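Local coordinates for protein HIAXHD3 (Humicola insolens, PDB 3ZXK) that probably removes arabinofuranose side chains from xylan and, in a form with a redesigned active site, also cuts the xylan backbone, at residues Thr35-Pro40 / Pro76-Lys81; Pro61-Gly66 / Asn336-Thr341; Gln189-Ala194 / Ile205-Pro210; Ala408-Trp413 / Thr477-Ser482; Arg420-Asp425 / Gly440-Asn445. All coordinates share one frame; numbering follows the deposited sequence.

Interaction 1. Residues Thr35-Pro40 / Pro76-Lys81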
# COMPACT_ATOMS: atom_id res chain seq x y z
N THR A 35 -2.36 -3.87 2.11
CA THR A 35 -3.35 -3.09 1.37
C THR A 35 -4.80 -3.23 1.84
O THR A 35 -5.68 -2.71 1.20
CB THR A 35 -3.33 -3.48 -0.12
OG1 THR A 35 -3.08 -4.89 -0.22
CG2 THR A 35 -2.19 -2.72 -0.87
N PHE A 36 -5.05 -3.94 2.94
CA PHE A 36 -6.42 -3.96 3.50
C PHE A 36 -7.42 -4.48 2.45
O PHE A 36 -7.21 -5.58 1.92
CB PHE A 36 -6.76 -2.60 4.18
CG PHE A 36 -5.78 -2.29 5.28
CD1 PHE A 36 -4.53 -1.70 5.01
CD2 PHE A 36 -6.05 -2.73 6.59
CE1 PHE A 36 -3.60 -1.50 6.04
CE2 PHE A 36 -5.12 -2.53 7.62
CZ PHE A 36 -3.91 -1.91 7.33
N ALA A 37 -8.47 -3.73 2.14
CA ALA A 37 -9.47 -4.17 1.17
C ALA A 37 -9.24 -3.61 -0.24
O ALA A 37 -10.10 -3.74 -1.11
CB ALA A 37 -10.89 -3.84 1.67
N TYR A 38 -8.08 -3.02 -0.49
CA TYR A 38 -7.75 -2.55 -1.85
C TYR A 38 -7.34 -3.72 -2.75
O TYR A 38 -6.75 -4.69 -2.29
CB TYR A 38 -6.70 -1.43 -1.77
CG TYR A 38 -7.29 -0.18 -1.10
CD1 TYR A 38 -7.98 0.76 -1.84
CD2 TYR A 38 -7.18 0.04 0.29
CE1 TYR A 38 -8.53 1.90 -1.24
CE2 TYR A 38 -7.73 1.16 0.91
CZ TYR A 38 -8.40 2.10 0.13
OH TYR A 38 -8.96 3.24 0.72
N SER A 39 -7.74 -3.68 -3.99
CA SER A 39 -7.64 -4.85 -4.88
C SER A 39 -7.13 -4.41 -6.26
O SER A 39 -7.78 -3.59 -6.91
CB SER A 39 -9.03 -5.46 -5.04
OG SER A 39 -8.99 -6.56 -5.95
N PRO A 40 -6.03 -4.98 -6.77
CA PRO A 40 -5.24 -6.08 -6.26
C PRO A 40 -4.55 -5.71 -4.96
O PRO A 40 -4.33 -4.53 -4.66
CB PRO A 40 -4.19 -6.32 -7.39
CG PRO A 40 -4.11 -5.03 -8.10
CD PRO A 40 -5.51 -4.48 -8.07
N PRO A 76 -20.53 -2.08 6.14
CA PRO A 76 -19.08 -1.87 6.27
C PRO A 76 -18.21 -2.67 5.31
O PRO A 76 -16.98 -2.60 5.40
CB PRO A 76 -18.83 -2.28 7.74
CG PRO A 76 -19.84 -3.33 7.99
CD PRO A 76 -21.07 -2.93 7.23
N GLY A 77 -18.82 -3.36 4.36
CA GLY A 77 -18.07 -4.16 3.38
C GLY A 77 -17.00 -4.99 4.05
O GLY A 77 -17.30 -5.72 5.00
N ALA A 78 -15.77 -4.86 3.56
CA ALA A 78 -14.60 -5.40 4.25
C ALA A 78 -13.60 -4.27 4.53
O ALA A 78 -12.39 -4.50 4.59
CB ALA A 78 -13.94 -6.52 3.43
N TYR A 79 -14.11 -3.05 4.67
CA TYR A 79 -13.25 -1.92 5.01
C TYR A 79 -12.35 -2.22 6.20
O TYR A 79 -12.83 -2.63 7.26
CB TYR A 79 -14.07 -0.65 5.27
CG TYR A 79 -14.56 0.02 4.03
CD1 TYR A 79 -13.67 0.75 3.21
CD2 TYR A 79 -15.90 -0.05 3.67
CE1 TYR A 79 -14.14 1.39 2.06
CE2 TYR A 79 -16.37 0.56 2.50
CZ TYR A 79 -15.50 1.30 1.72
OH TYR A 79 -15.97 1.90 0.57
N VAL A 80 -11.05 -1.97 6.01
CA VAL A 80 -10.03 -2.07 7.08
C VAL A 80 -9.84 -3.52 7.54
O VAL A 80 -9.21 -3.79 8.57
CB VAL A 80 -10.22 -1.05 8.25
CG1 VAL A 80 -8.91 -0.79 8.98
CG2 VAL A 80 -10.82 0.24 7.77
N LYS A 81 -10.37 -4.47 6.79
CA LYS A 81 -10.06 -5.88 6.98
C LYS A 81 -9.00 -6.27 5.97
O LYS A 81 -8.02 -5.55 5.81
CB LYS A 81 -11.34 -6.74 6.96
CG LYS A 81 -12.31 -6.37 8.10
CD LYS A 81 -13.53 -7.27 8.07
CE LYS A 81 -14.47 -6.98 9.22
NZ LYS A 81 -15.78 -7.66 9.03
O HOH W 1 -9.67 -1.11 3.56
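Phe36 and Ala37, the central pair of a type II' beta turn from Thr35 to Tyr38, lie against two consecutive turns of the other segment, type II' from Pro76 to Tyr79 and type II from Ala78 to Lys81. This is loop-on-loop packing in the GH43 catalytic domain, whose family fold is a five-bladed beta-propeller. The closest backbone approach is a CA-H...O contact, with Phe36 CA 3.2 Å from Lys81 O and an angle of 138° at the hydrogen. With CG anti to its carbonyl carbon (chi1 -58°), Phe36 swings its ring past that same oxygen, which is 3.5 Å from Phe36 CD2. Val80 O meets the ring at its edge, near the plane, and Val80 CG1 adds an apolar contact to CD2. The ring also meets Phe505 and Trp84, a glycan-pocket residue whose NE1 donates a hydrogen bond to Val80 O. Ala37 points its methyl at Ala78, with Ala37 CB 3.3 Å from Ala78 O and 4.4 Å from Ala78 CB. Polar linkage between the turns runs through one water, which accepts from Ala37 N at 3.2 Å and from Val80 N at 2.9 Å.

Interaction 2. Residues Pro61-Gly66 / Asn336-Thr341; sequences PRLNFG and NHNPDT
Leu63 and Asn338 are joined by a pair of hydrogen bonds in which one side-chain amide answers both polar atoms of one residue's backbone, tying a loop of the GH43 propeller domain to a loop of the concanavalin A-like beta-sandwich domain. Leu63 N donates to Asn338 OD1 at 2.9 Å, tilted slightly from the carbonyl plane. In return Asn338 ND2 donates to Leu63 O, also at 2.9 Å, on a lone pair and nearly straight (163°). The amide has further partners: Ser39 OG bonds to OD1 and Asp70 OD1 receives ND2, so both ends of the buried group are well occupied and its rotation is fixed.

A second set of hydrogen bonds comes from Arg62. Its side chain runs out extended, CG anti to the backbone N (chi1 179°), and the guanidinium grips Pro339 O end-on with two nitrogens, NH1 at 2.9 Å and the longer NH2 at 3.3 Å. The acceptor lies almost in the guanidinium plane.

Van der Waals contact fills in between these bonds. The guanidinium stacks on the Asn338 amide with planes 24° apart, and Asn338 CB sits over one guanidinium face, offset toward the rim. Leu63 CG touches Asn338 OD1 at 3.5 Å, while Arg62 NH1 lies 3.6 Å from Pro339 CD.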
# COMPACT_ATOMS: atom_id res chain seq x y z
N PRO A 61 -3.80 -10.84 -7.02
CA PRO A 61 -4.42 -10.08 -8.11
C PRO A 61 -5.91 -9.82 -7.92
O PRO A 61 -6.41 -8.83 -8.48
CB PRO A 61 -4.15 -10.94 -9.35
CG PRO A 61 -3.60 -12.25 -8.87
CD PRO A 61 -2.97 -11.95 -7.52
N ARG A 62 -6.62 -10.68 -7.20
CA ARG A 62 -8.01 -10.40 -6.82
C ARG A 62 -8.17 -11.03 -5.46
O ARG A 62 -7.71 -12.15 -5.25
CB ARG A 62 -9.00 -11.01 -7.81
CG ARG A 62 -10.46 -10.78 -7.45
CD ARG A 62 -11.36 -11.29 -8.57
NE ARG A 62 -12.77 -11.08 -8.24
CZ ARG A 62 -13.46 -9.99 -8.56
NH1 ARG A 62 -12.89 -9.01 -9.26
NH2 ARG A 62 -14.74 -9.89 -8.17
N LEU A 63 -8.79 -10.32 -4.53
CA LEU A 63 -8.87 -10.77 -3.14
C LEU A 63 -9.80 -11.97 -3.10
O LEU A 63 -10.92 -11.88 -3.57
CB LEU A 63 -9.37 -9.63 -2.23
CG LEU A 63 -8.60 -8.30 -2.41
CD1 LEU A 63 -9.05 -7.27 -1.37
CD2 LEU A 63 -7.09 -8.49 -2.29
N ASN A 64 -9.35 -13.08 -2.53
CA ASN A 64 -10.12 -14.32 -2.47
C ASN A 64 -10.49 -14.73 -1.05
O ASN A 64 -10.59 -15.92 -0.74
CB ASN A 64 -9.34 -15.44 -3.16
CG ASN A 64 -8.04 -15.82 -2.43
OD1 ASN A 64 -7.28 -14.95 -1.97
ND2 ASN A 64 -7.77 -17.12 -2.34
N PHE A 65 -10.73 -13.75 -0.21
CA PHE A 65 -10.86 -13.99 1.22
C PHE A 65 -12.30 -14.07 1.69
O PHE A 65 -12.56 -14.22 2.89
CB PHE A 65 -10.14 -12.91 2.00
CG PHE A 65 -8.77 -12.57 1.47
CD1 PHE A 65 -7.83 -13.59 1.28
CD2 PHE A 65 -8.41 -11.26 1.17
CE1 PHE A 65 -6.55 -13.30 0.82
CE2 PHE A 65 -7.13 -10.97 0.71
CZ PHE A 65 -6.21 -11.99 0.50
N GLY A 66 -13.26 -13.97 0.77
CA GLY A 66 -14.66 -14.02 1.14
C GLY A 66 -15.52 -13.08 0.33
O GLY A 66 -15.02 -12.15 -0.32
N ASN A 336 -11.04 0.07 -4.84
CA ASN A 336 -11.61 -0.05 -3.50
C ASN A 336 -12.50 -1.30 -3.47
O ASN A 336 -13.56 -1.32 -4.08
CB ASN A 336 -12.42 1.21 -3.17
CG ASN A 336 -13.26 1.04 -1.92
OD1 ASN A 336 -12.85 0.32 -1.01
ND2 ASN A 336 -14.43 1.65 -1.89
N HIS A 337 -12.05 -2.37 -2.80
CA HIS A 337 -12.65 -3.73 -2.88
C HIS A 337 -12.49 -4.33 -4.28
O HIS A 337 -12.06 -3.63 -5.20
CB HIS A 337 -14.12 -3.76 -2.41
CG HIS A 337 -14.33 -3.46 -0.92
ND1 HIS A 337 -14.03 -2.27 -0.35
CD2 HIS A 337 -14.88 -4.25 0.09
CE1 HIS A 337 -14.35 -2.31 0.96
NE2 HIS A 337 -14.90 -3.50 1.22
N ASN A 338 -12.77 -5.61 -4.46
CA ASN A 338 -12.66 -6.21 -5.78
C ASN A 338 -13.59 -5.51 -6.75
O ASN A 338 -14.74 -5.15 -6.40
CB ASN A 338 -13.04 -7.68 -5.76
CG ASN A 338 -12.02 -8.54 -5.10
OD1 ASN A 338 -10.81 -8.26 -5.11
ND2 ASN A 338 -12.49 -9.62 -4.53
N PRO A 339 -13.12 -5.32 -7.98
CA PRO A 339 -13.96 -4.69 -8.99
C PRO A 339 -15.02 -5.66 -9.55
O PRO A 339 -14.83 -6.89 -9.49
CB PRO A 339 -12.93 -4.31 -10.06
CG PRO A 339 -11.92 -5.38 -9.98
CD PRO A 339 -11.78 -5.62 -8.50
N ASP A 340 -16.11 -5.10 -10.06
CA ASP A 340 -17.02 -5.84 -10.94
C ASP A 340 -16.43 -5.77 -12.36
O ASP A 340 -16.48 -4.73 -13.03
CB ASP A 340 -18.43 -5.24 -10.89
CG ASP A 340 -19.43 -5.98 -11.78
OD1 ASP A 340 -19.01 -6.75 -12.68
OD2 ASP A 340 -20.65 -5.77 -11.57
N THR A 341 -15.86 -6.89 -12.80
CA THR A 341 -15.14 -6.88 -14.06
C THR A 341 -16.05 -6.74 -15.28
O THR A 341 -15.57 -6.42 -16.36
CB THR A 341 -14.29 -8.15 -14.24
OG1 THR A 341 -15.16 -9.28 -14.27
CG2 THR A 341 -13.28 -8.28 -13.10

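Interaction 3. Residues Gln189-Ala194 / Ile205-Pro210; sequences QTVEGA and ILVTRP. With XYP (beta-D-xylopyranose), chain C.
Glu192 and Thr208 lie side by side and point the same way, the hydrogen-bonded pair of an antiparallel hairpin in the GH43 propeller domain. Glu192 N donates to Thr208 O at 2.9 Å, and Thr208 N returns the bond to Glu192 O at 2.8 Å. Beyond CG the Glu192 chain is extended, passing Thr208 CG2 and the ring of Pro210, whose CG comes 3.6 Å from Glu192 OE2. That carboxylate oxygen accepts from O3 of a bound xylopyranose at 2.9 Å, while OE1 accepts from Tyr142 OH and Asn160 ND2, two other residues of the glycan pocket, which limits the rotation of the carboxylate. Gly193 leaves room for Thr208 CG2, which a CB there would strike.

Val191 and Val207 meet obliquely, Val191 CB 3.9 Å from Val207 CG2. At the strand end Arg209 bends at chi3 (67°) and brings NH1 to Gln189, whose amide plane is turned 56° from the guanidinium. The bond from Arg209 NH1 to Gln189 OE1 is weak at 3.4 Å, and Tyr215 is the stronger partner of that oxygen. Arg209 NE forms a salt bridge with Asp212. An alanine in place of Arg209 removes both contacts and would probably leave the Asp212 charge without its mate and the Gln189 side chain less firmly placed. Strand 202-209 is flanked by strands 192-199 and 213-219, while Ile163 of strand 163-168 packs on Val191 and Val207.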
# COMPACT_ATOMS: atom_id res chain seq x y z
N GLN A 189 4.65 -6.26 27.91
CA GLN A 189 4.43 -5.38 26.76
C GLN A 189 4.02 -6.21 25.56
O GLN A 189 4.55 -7.31 25.33
CB GLN A 189 5.71 -4.61 26.40
CG GLN A 189 6.17 -3.56 27.41
CD GLN A 189 7.53 -2.96 27.04
OE1 GLN A 189 8.12 -3.28 25.99
NE2 GLN A 189 8.05 -2.12 27.92
N THR A 190 3.12 -5.66 24.76
CA THR A 190 2.71 -6.29 23.50
C THR A 190 3.78 -6.18 22.43
O THR A 190 4.29 -5.09 22.17
CB THR A 190 1.43 -5.61 23.00
OG1 THR A 190 0.40 -5.81 23.96
CG2 THR A 190 1.00 -6.16 21.63
N VAL A 191 4.15 -7.31 21.83
CA VAL A 191 4.89 -7.25 20.58
C VAL A 191 4.12 -7.89 19.42
O VAL A 191 3.19 -8.68 19.64
CB VAL A 191 6.32 -7.83 20.71
CG1 VAL A 191 7.09 -7.09 21.81
CG2 VAL A 191 6.30 -9.33 20.99
N GLU A 192 4.46 -7.49 18.20
CA GLU A 192 3.83 -8.02 16.97
C GLU A 192 4.77 -7.71 15.79
O GLU A 192 5.94 -7.39 15.98
CB GLU A 192 2.41 -7.42 16.74
CG GLU A 192 2.34 -5.92 16.44
CD GLU A 192 0.94 -5.43 16.04
OE1 GLU A 192 -0.06 -6.18 16.14
OE2 GLU A 192 0.81 -4.26 15.63
N GLY A 193 4.29 -7.84 14.57
CA GLY A 193 5.08 -7.44 13.40
C GLY A 193 6.29 -8.30 13.05
O GLY A 193 7.22 -7.81 12.39
N ALA A 194 6.27 -9.59 13.44
CA ALA A 194 7.39 -10.51 13.19
C ALA A 194 7.93 -10.52 11.75
O ALA A 194 7.19 -10.60 10.77
CB ALA A 194 7.03 -11.93 13.65
N ILE A 205 14.51 -12.83 14.99
CA ILE A 205 13.15 -12.37 14.70
C ILE A 205 13.09 -10.90 15.09
O ILE A 205 13.50 -10.54 16.19
CB ILE A 205 12.06 -13.17 15.47
CG1 ILE A 205 12.10 -14.65 15.09
CG2 ILE A 205 10.69 -12.58 15.18
CD1 ILE A 205 11.29 -15.56 15.99
N LEU A 206 12.64 -10.05 14.18
CA LEU A 206 12.39 -8.66 14.51
C LEU A 206 10.93 -8.50 14.87
O LEU A 206 10.05 -9.00 14.16
CB LEU A 206 12.70 -7.77 13.31
CG LEU A 206 13.97 -6.94 13.43
CD1 LEU A 206 15.19 -7.85 13.44
CD2 LEU A 206 14.01 -5.91 12.29
N VAL A 207 10.67 -7.79 15.97
CA VAL A 207 9.29 -7.49 16.39
C VAL A 207 9.16 -6.02 16.76
O VAL A 207 10.16 -5.38 17.10
CB VAL A 207 8.82 -8.38 17.59
CG1 VAL A 207 8.87 -9.86 17.25
CG2 VAL A 207 9.68 -8.14 18.85
N THR A 208 7.95 -5.50 16.67
CA THR A 208 7.65 -4.14 17.09
C THR A 208 6.84 -4.14 18.37
O THR A 208 5.98 -5.01 18.57
CB THR A 208 6.91 -3.33 15.99
OG1 THR A 208 6.75 -1.95 16.39
CG2 THR A 208 5.52 -3.88 15.69
N ARG A 209 7.11 -3.13 19.21
CA ARG A 209 6.19 -2.75 20.27
C ARG A 209 5.36 -1.57 19.73
O ARG A 209 5.89 -0.46 19.55
CB ARG A 209 6.95 -2.36 21.53
CG ARG A 209 5.98 -1.97 22.64
CD ARG A 209 6.68 -1.37 23.84
NE ARG A 209 7.29 -0.06 23.55
CZ ARG A 209 8.03 0.61 24.42
NH1 ARG A 209 8.24 0.10 25.63
NH2 ARG A 209 8.55 1.78 24.09
N PRO A 210 4.08 -1.81 19.40
CA PRO A 210 3.33 -0.73 18.76
C PRO A 210 3.23 0.50 19.66
O PRO A 210 2.93 0.34 20.83
CB PRO A 210 1.92 -1.32 18.60
CG PRO A 210 2.10 -2.78 18.65
CD PRO A 210 3.32 -3.06 19.47
C1 XYP C . -2.17 -0.15 17.00
C2 XYP C . -1.46 -1.16 16.09
C3 XYP C . -2.44 -2.17 15.49
C4 XYP C . -3.17 -2.91 16.61
C5 XYP C . -3.17 -2.11 17.91
O2 XYP C . -0.81 -0.50 15.00
O3 XYP C . -1.72 -3.10 14.67
O4 XYP C . -4.27 -3.57 15.98
O5 XYP C . -3.33 -0.72 17.62

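Interaction 4. Residues Ala408-Trp413 / Thr477-Ser482; sequences AYIGVW and TTFYYS
Ile410 and Phe479 slide past each other in opposite directions, each reaching from its own strand toward the other. Phe479 holds CG anti to its carbonyl carbon (chi1 -64°), which lays the ring along segment 408-413: CD2 is 3.8 Å from Ile410 CG2, CE2 lies 3.9 Å from Tyr409 CA, and CZ ends 3.7 Å from Ala408 CB. Ile410 has CG1 anti to the backbone N (chi1 -173°), with the chain extended onward, and this sends CD1 across to the Tyr480 backbone, 3.6 Å from Tyr480 O. The two strands belong to opposing sheets of the concanavalin A-like beta-sandwich and run almost parallel, 9° apart, with their axes 7.4 Å apart at closest approach. Tyr481 starts toward the other strand but its ring leads away; its CB still meets Ile410 CD1 at 4.1 Å, and that methyl lies at the ring edge. Leu402 of strand 396-403 also touches Phe479.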
# COMPACT_ATOMS: atom_id res chain seq x y z
N ALA A 408 -13.88 13.79 0.27
CA ALA A 408 -14.51 14.88 -0.47
C ALA A 408 -14.19 14.62 -1.92
O ALA A 408 -13.20 13.92 -2.23
CB ALA A 408 -13.95 16.25 -0.06
N TYR A 409 -14.99 15.20 -2.81
CA TYR A 409 -14.76 15.04 -4.23
C TYR A 409 -15.21 16.23 -5.05
O TYR A 409 -16.00 17.05 -4.57
CB TYR A 409 -15.39 13.76 -4.76
CG TYR A 409 -16.91 13.64 -4.83
CD1 TYR A 409 -17.66 14.35 -5.80
CD2 TYR A 409 -17.59 12.74 -4.01
CE1 TYR A 409 -19.03 14.17 -5.93
CE2 TYR A 409 -18.96 12.54 -4.13
CZ TYR A 409 -19.68 13.28 -5.08
OH TYR A 409 -21.02 13.08 -5.27
N ILE A 410 -14.67 16.34 -6.27
CA ILE A 410 -15.20 17.24 -7.27
C ILE A 410 -15.65 16.33 -8.42
O ILE A 410 -14.96 15.36 -8.77
CB ILE A 410 -14.18 18.30 -7.73
CG1 ILE A 410 -14.87 19.32 -8.65
CG2 ILE A 410 -12.95 17.65 -8.37
CD1 ILE A 410 -14.04 20.56 -8.92
N GLY A 411 -16.82 16.59 -8.97
CA GLY A 411 -17.34 15.67 -9.98
C GLY A 411 -18.50 16.23 -10.73
O GLY A 411 -18.77 17.44 -10.69
N VAL A 412 -19.16 15.33 -11.44
CA VAL A 412 -20.29 15.70 -12.28
C VAL A 412 -21.50 14.91 -11.81
O VAL A 412 -21.41 13.70 -11.56
CB VAL A 412 -20.04 15.38 -13.77
CG1 VAL A 412 -21.25 15.74 -14.66
CG2 VAL A 412 -18.79 16.12 -14.27
N TRP A 413 -22.60 15.63 -11.61
CA TRP A 413 -23.92 15.05 -11.34
C TRP A 413 -24.78 15.24 -12.57
O TRP A 413 -24.94 16.37 -13.08
CB TRP A 413 -24.58 15.71 -10.12
CG TRP A 413 -24.02 15.27 -8.80
CD1 TRP A 413 -22.86 14.57 -8.56
CD2 TRP A 413 -24.64 15.48 -7.52
NE1 TRP A 413 -22.70 14.34 -7.22
CE2 TRP A 413 -23.77 14.86 -6.53
CE3 TRP A 413 -25.82 16.10 -7.10
CZ2 TRP A 413 -24.08 14.86 -5.17
CZ3 TRP A 413 -26.13 16.09 -5.74
CH2 TRP A 413 -25.29 15.50 -4.80
N THR A 477 -6.99 20.04 1.47
CA THR A 477 -6.99 19.77 0.04
C THR A 477 -7.97 20.71 -0.65
O THR A 477 -9.05 21.02 -0.11
CB THR A 477 -7.42 18.31 -0.23
OG1 THR A 477 -6.37 17.44 0.19
CG2 THR A 477 -7.71 18.07 -1.73
N THR A 478 -7.58 21.17 -1.84
CA THR A 478 -8.46 22.00 -2.68
C THR A 478 -8.78 21.32 -4.02
O THR A 478 -8.03 20.44 -4.46
CB THR A 478 -7.89 23.41 -2.90
OG1 THR A 478 -6.54 23.33 -3.38
CG2 THR A 478 -7.92 24.20 -1.56
N PHE A 479 -9.90 21.69 -4.62
CA PHE A 479 -10.42 21.04 -5.81
C PHE A 479 -10.63 22.06 -6.94
O PHE A 479 -11.04 23.21 -6.69
CB PHE A 479 -11.75 20.35 -5.50
CG PHE A 479 -11.64 19.22 -4.49
CD1 PHE A 479 -11.72 19.46 -3.11
CD2 PHE A 479 -11.47 17.91 -4.92
CE1 PHE A 479 -11.59 18.42 -2.19
CE2 PHE A 479 -11.37 16.87 -4.01
CZ PHE A 479 -11.41 17.12 -2.64
N TYR A 480 -10.35 21.64 -8.18
CA TYR A 480 -10.43 22.51 -9.35
C TYR A 480 -10.99 21.74 -10.54
O TYR A 480 -10.90 20.52 -10.58
CB TYR A 480 -9.03 23.01 -9.74
CG TYR A 480 -8.26 23.63 -8.60
CD1 TYR A 480 -7.66 22.82 -7.64
CD2 TYR A 480 -8.13 25.03 -8.47
CE1 TYR A 480 -6.98 23.34 -6.59
CE2 TYR A 480 -7.43 25.58 -7.41
CZ TYR A 480 -6.87 24.71 -6.46
OH TYR A 480 -6.18 25.14 -5.36
N TYR A 481 -11.59 22.48 -11.48
CA TYR A 481 -11.99 21.88 -12.74
C TYR A 481 -11.50 22.72 -13.89
O TYR A 481 -11.24 23.91 -13.72
CB TYR A 481 -13.51 21.70 -12.81
CG TYR A 481 -14.27 23.02 -12.88
CD1 TYR A 481 -14.55 23.65 -14.11
CD2 TYR A 481 -14.70 23.66 -11.71
CE1 TYR A 481 -15.21 24.87 -14.15
CE2 TYR A 481 -15.40 24.86 -11.77
CZ TYR A 481 -15.64 25.47 -12.99
OH TYR A 481 -16.33 26.68 -13.04
N SER A 482 -11.36 22.07 -15.04
CA SER A 482 -11.13 22.72 -16.32
C SER A 482 -12.09 22.19 -17.37
O SER A 482 -12.24 20.98 -17.55
CB SER A 482 -9.69 22.54 -16.82
OG SER A 482 -9.55 23.11 -18.11

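Interaction 5. Residues Arg420-Asp425 / Gly440-Asn445; sequences RIVMVD and GRVAAN
A classic beta bulge, with Ala443 and Ala444 both opposite Met423, shifts the register of this antiparallel hairpin at the edge of a beta-sandwich sheet. Met423 O takes two backbone donors, Ala443 N at 2.8 Å and Ala444 N at 3.3 Å, while Met423 N donates to Ala444 O. Past the bulge, Val424 CG2 meets Val442 CG2 at 4.0 Å on the face that Trp413 also packs against. At one end Arg420 grips Asn445 OD1 side-on, with NE at 2.7 Å and NH2 at 2.9 Å, both from the same face of the amide. Arg420 NH1 forms a hydrogen bond with Gln415 OE1. An alanine in place of Arg420 removes both donors to Asn445 OD1 and would probably leave the amide freer to turn. At the other end Asp425 OD1 lies over the Arg441 guanidinium face, 3.1 Å from NE, the planes at 90°. No N-H aims at that oxygen, so the attraction is probably electrostatic, while a water linking Asp425 OD2 to Arg441 NH2 supplies directed bonding.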
# COMPACT_ATOMS: atom_id res chain seq x y z
N ARG A 420 -23.87 18.87 -14.38
CA ARG A 420 -23.18 19.98 -13.78
C ARG A 420 -22.09 19.53 -12.85
O ARG A 420 -22.13 18.43 -12.27
CB ARG A 420 -24.15 20.89 -13.05
CG ARG A 420 -24.55 20.39 -11.69
CD ARG A 420 -25.34 21.45 -10.97
NE ARG A 420 -25.55 21.16 -9.56
CZ ARG A 420 -26.48 20.33 -9.09
NH1 ARG A 420 -27.29 19.64 -9.90
NH2 ARG A 420 -26.59 20.20 -7.78
N ILE A 421 -21.11 20.41 -12.70
CA ILE A 421 -20.01 20.17 -11.78
C ILE A 421 -20.43 20.51 -10.36
O ILE A 421 -21.10 21.52 -10.15
CB ILE A 421 -18.77 20.99 -12.19
CG1 ILE A 421 -18.43 20.65 -13.64
CG2 ILE A 421 -17.58 20.71 -11.29
CD1 ILE A 421 -17.45 21.60 -14.28
N VAL A 422 -20.06 19.65 -9.42
CA VAL A 422 -20.30 19.85 -7.99
C VAL A 422 -19.05 19.53 -7.19
O VAL A 422 -18.19 18.73 -7.63
CB VAL A 422 -21.48 18.98 -7.47
CG1 VAL A 422 -22.81 19.37 -8.13
CG2 VAL A 422 -21.20 17.49 -7.69
N MET A 423 -18.92 20.14 -6.02
CA MET A 423 -17.94 19.73 -5.04
C MET A 423 -18.72 19.27 -3.81
O MET A 423 -19.55 20.00 -3.32
CB MET A 423 -16.95 20.89 -4.73
CG MET A 423 -15.81 20.52 -3.80
SD MET A 423 -16.28 20.62 -2.05
CE MET A 423 -14.78 20.18 -1.17
N VAL A 424 -18.45 18.04 -3.36
CA VAL A 424 -19.13 17.37 -2.25
C VAL A 424 -18.14 17.11 -1.10
O VAL A 424 -17.01 16.60 -1.31
CB VAL A 424 -19.75 16.04 -2.75
CG1 VAL A 424 -20.23 15.14 -1.60
CG2 VAL A 424 -20.85 16.31 -3.77
N ASP A 425 -18.57 17.42 0.12
CA ASP A 425 -17.74 17.11 1.27
C ASP A 425 -18.58 16.40 2.34
O ASP A 425 -19.70 15.99 2.07
CB ASP A 425 -17.01 18.38 1.79
CG ASP A 425 -17.95 19.45 2.33
OD1 ASP A 425 -19.19 19.27 2.41
OD2 ASP A 425 -17.42 20.51 2.74
N GLY A 440 -22.64 12.73 2.55
CA GLY A 440 -22.08 13.94 1.96
C GLY A 440 -23.11 15.00 1.63
O GLY A 440 -24.30 14.76 1.65
N ARG A 441 -22.62 16.19 1.33
CA ARG A 441 -23.50 17.28 0.90
C ARG A 441 -22.76 18.05 -0.18
O ARG A 441 -21.53 18.08 -0.16
CB ARG A 441 -23.82 18.21 2.08
CG ARG A 441 -22.58 18.70 2.82
CD ARG A 441 -22.83 19.97 3.62
NE ARG A 441 -21.57 20.63 3.96
CZ ARG A 441 -20.91 20.48 5.12
NH1 ARG A 441 -21.39 19.70 6.08
NH2 ARG A 441 -19.77 21.14 5.32
N VAL A 442 -23.51 18.65 -1.10
CA VAL A 442 -22.94 19.58 -2.07
C VAL A 442 -22.53 20.86 -1.36
O VAL A 442 -23.36 21.60 -0.83
CB VAL A 442 -23.86 19.85 -3.27
CG1 VAL A 442 -23.26 20.92 -4.18
CG2 VAL A 442 -24.10 18.56 -4.05
N ALA A 443 -21.22 21.10 -1.34
CA ALA A 443 -20.69 22.27 -0.67
C ALA A 443 -20.63 23.44 -1.64
O ALA A 443 -20.68 24.59 -1.24
CB ALA A 443 -19.30 21.97 -0.10
N ALA A 444 -20.50 23.14 -2.93
CA ALA A 444 -20.54 24.18 -3.97
C ALA A 444 -20.99 23.61 -5.31
O ALA A 444 -20.63 22.50 -5.67
CB ALA A 444 -19.19 24.87 -4.13
N ASN A 445 -21.78 24.39 -6.03
CA ASN A 445 -22.14 24.06 -7.41
C ASN A 445 -21.26 24.81 -8.38
O ASN A 445 -21.08 26.05 -8.29
CB ASN A 445 -23.62 24.39 -7.69
CG ASN A 445 -24.56 23.49 -6.92
OD1 ASN A 445 -24.72 22.32 -7.25
ND2 ASN A 445 -25.16 24.01 -5.86
O HOH W 2 -18.86 22.62 3.35

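Overall arrangement
Interactions 1 and 2 adjoin, with centres 9 Å apart, and cross along the chain; they touch through Ser39 with Asn338 and Ala78 with His337, where the GH43 propeller domain meets the beta-sandwich domain. Strand 38-39 even joins the sandwich sheet that contains strand 334-336. Interaction 3 lies within the propeller, its centre 23 Å from that of interaction 1, on the glycan pocket. Interactions 4 and 5 sit at the far side of the molecule, over 40 Å from interaction 3 between centres, but only 8 Å from each other. They share neighbouring strands 406-415 and 418-429, and the hairpin of interaction 5 falls between the two segments of interaction 4. Interaction 2, which ties the domains together, likewise spans the pocket-bearing hairpin of interaction 3 in sequence.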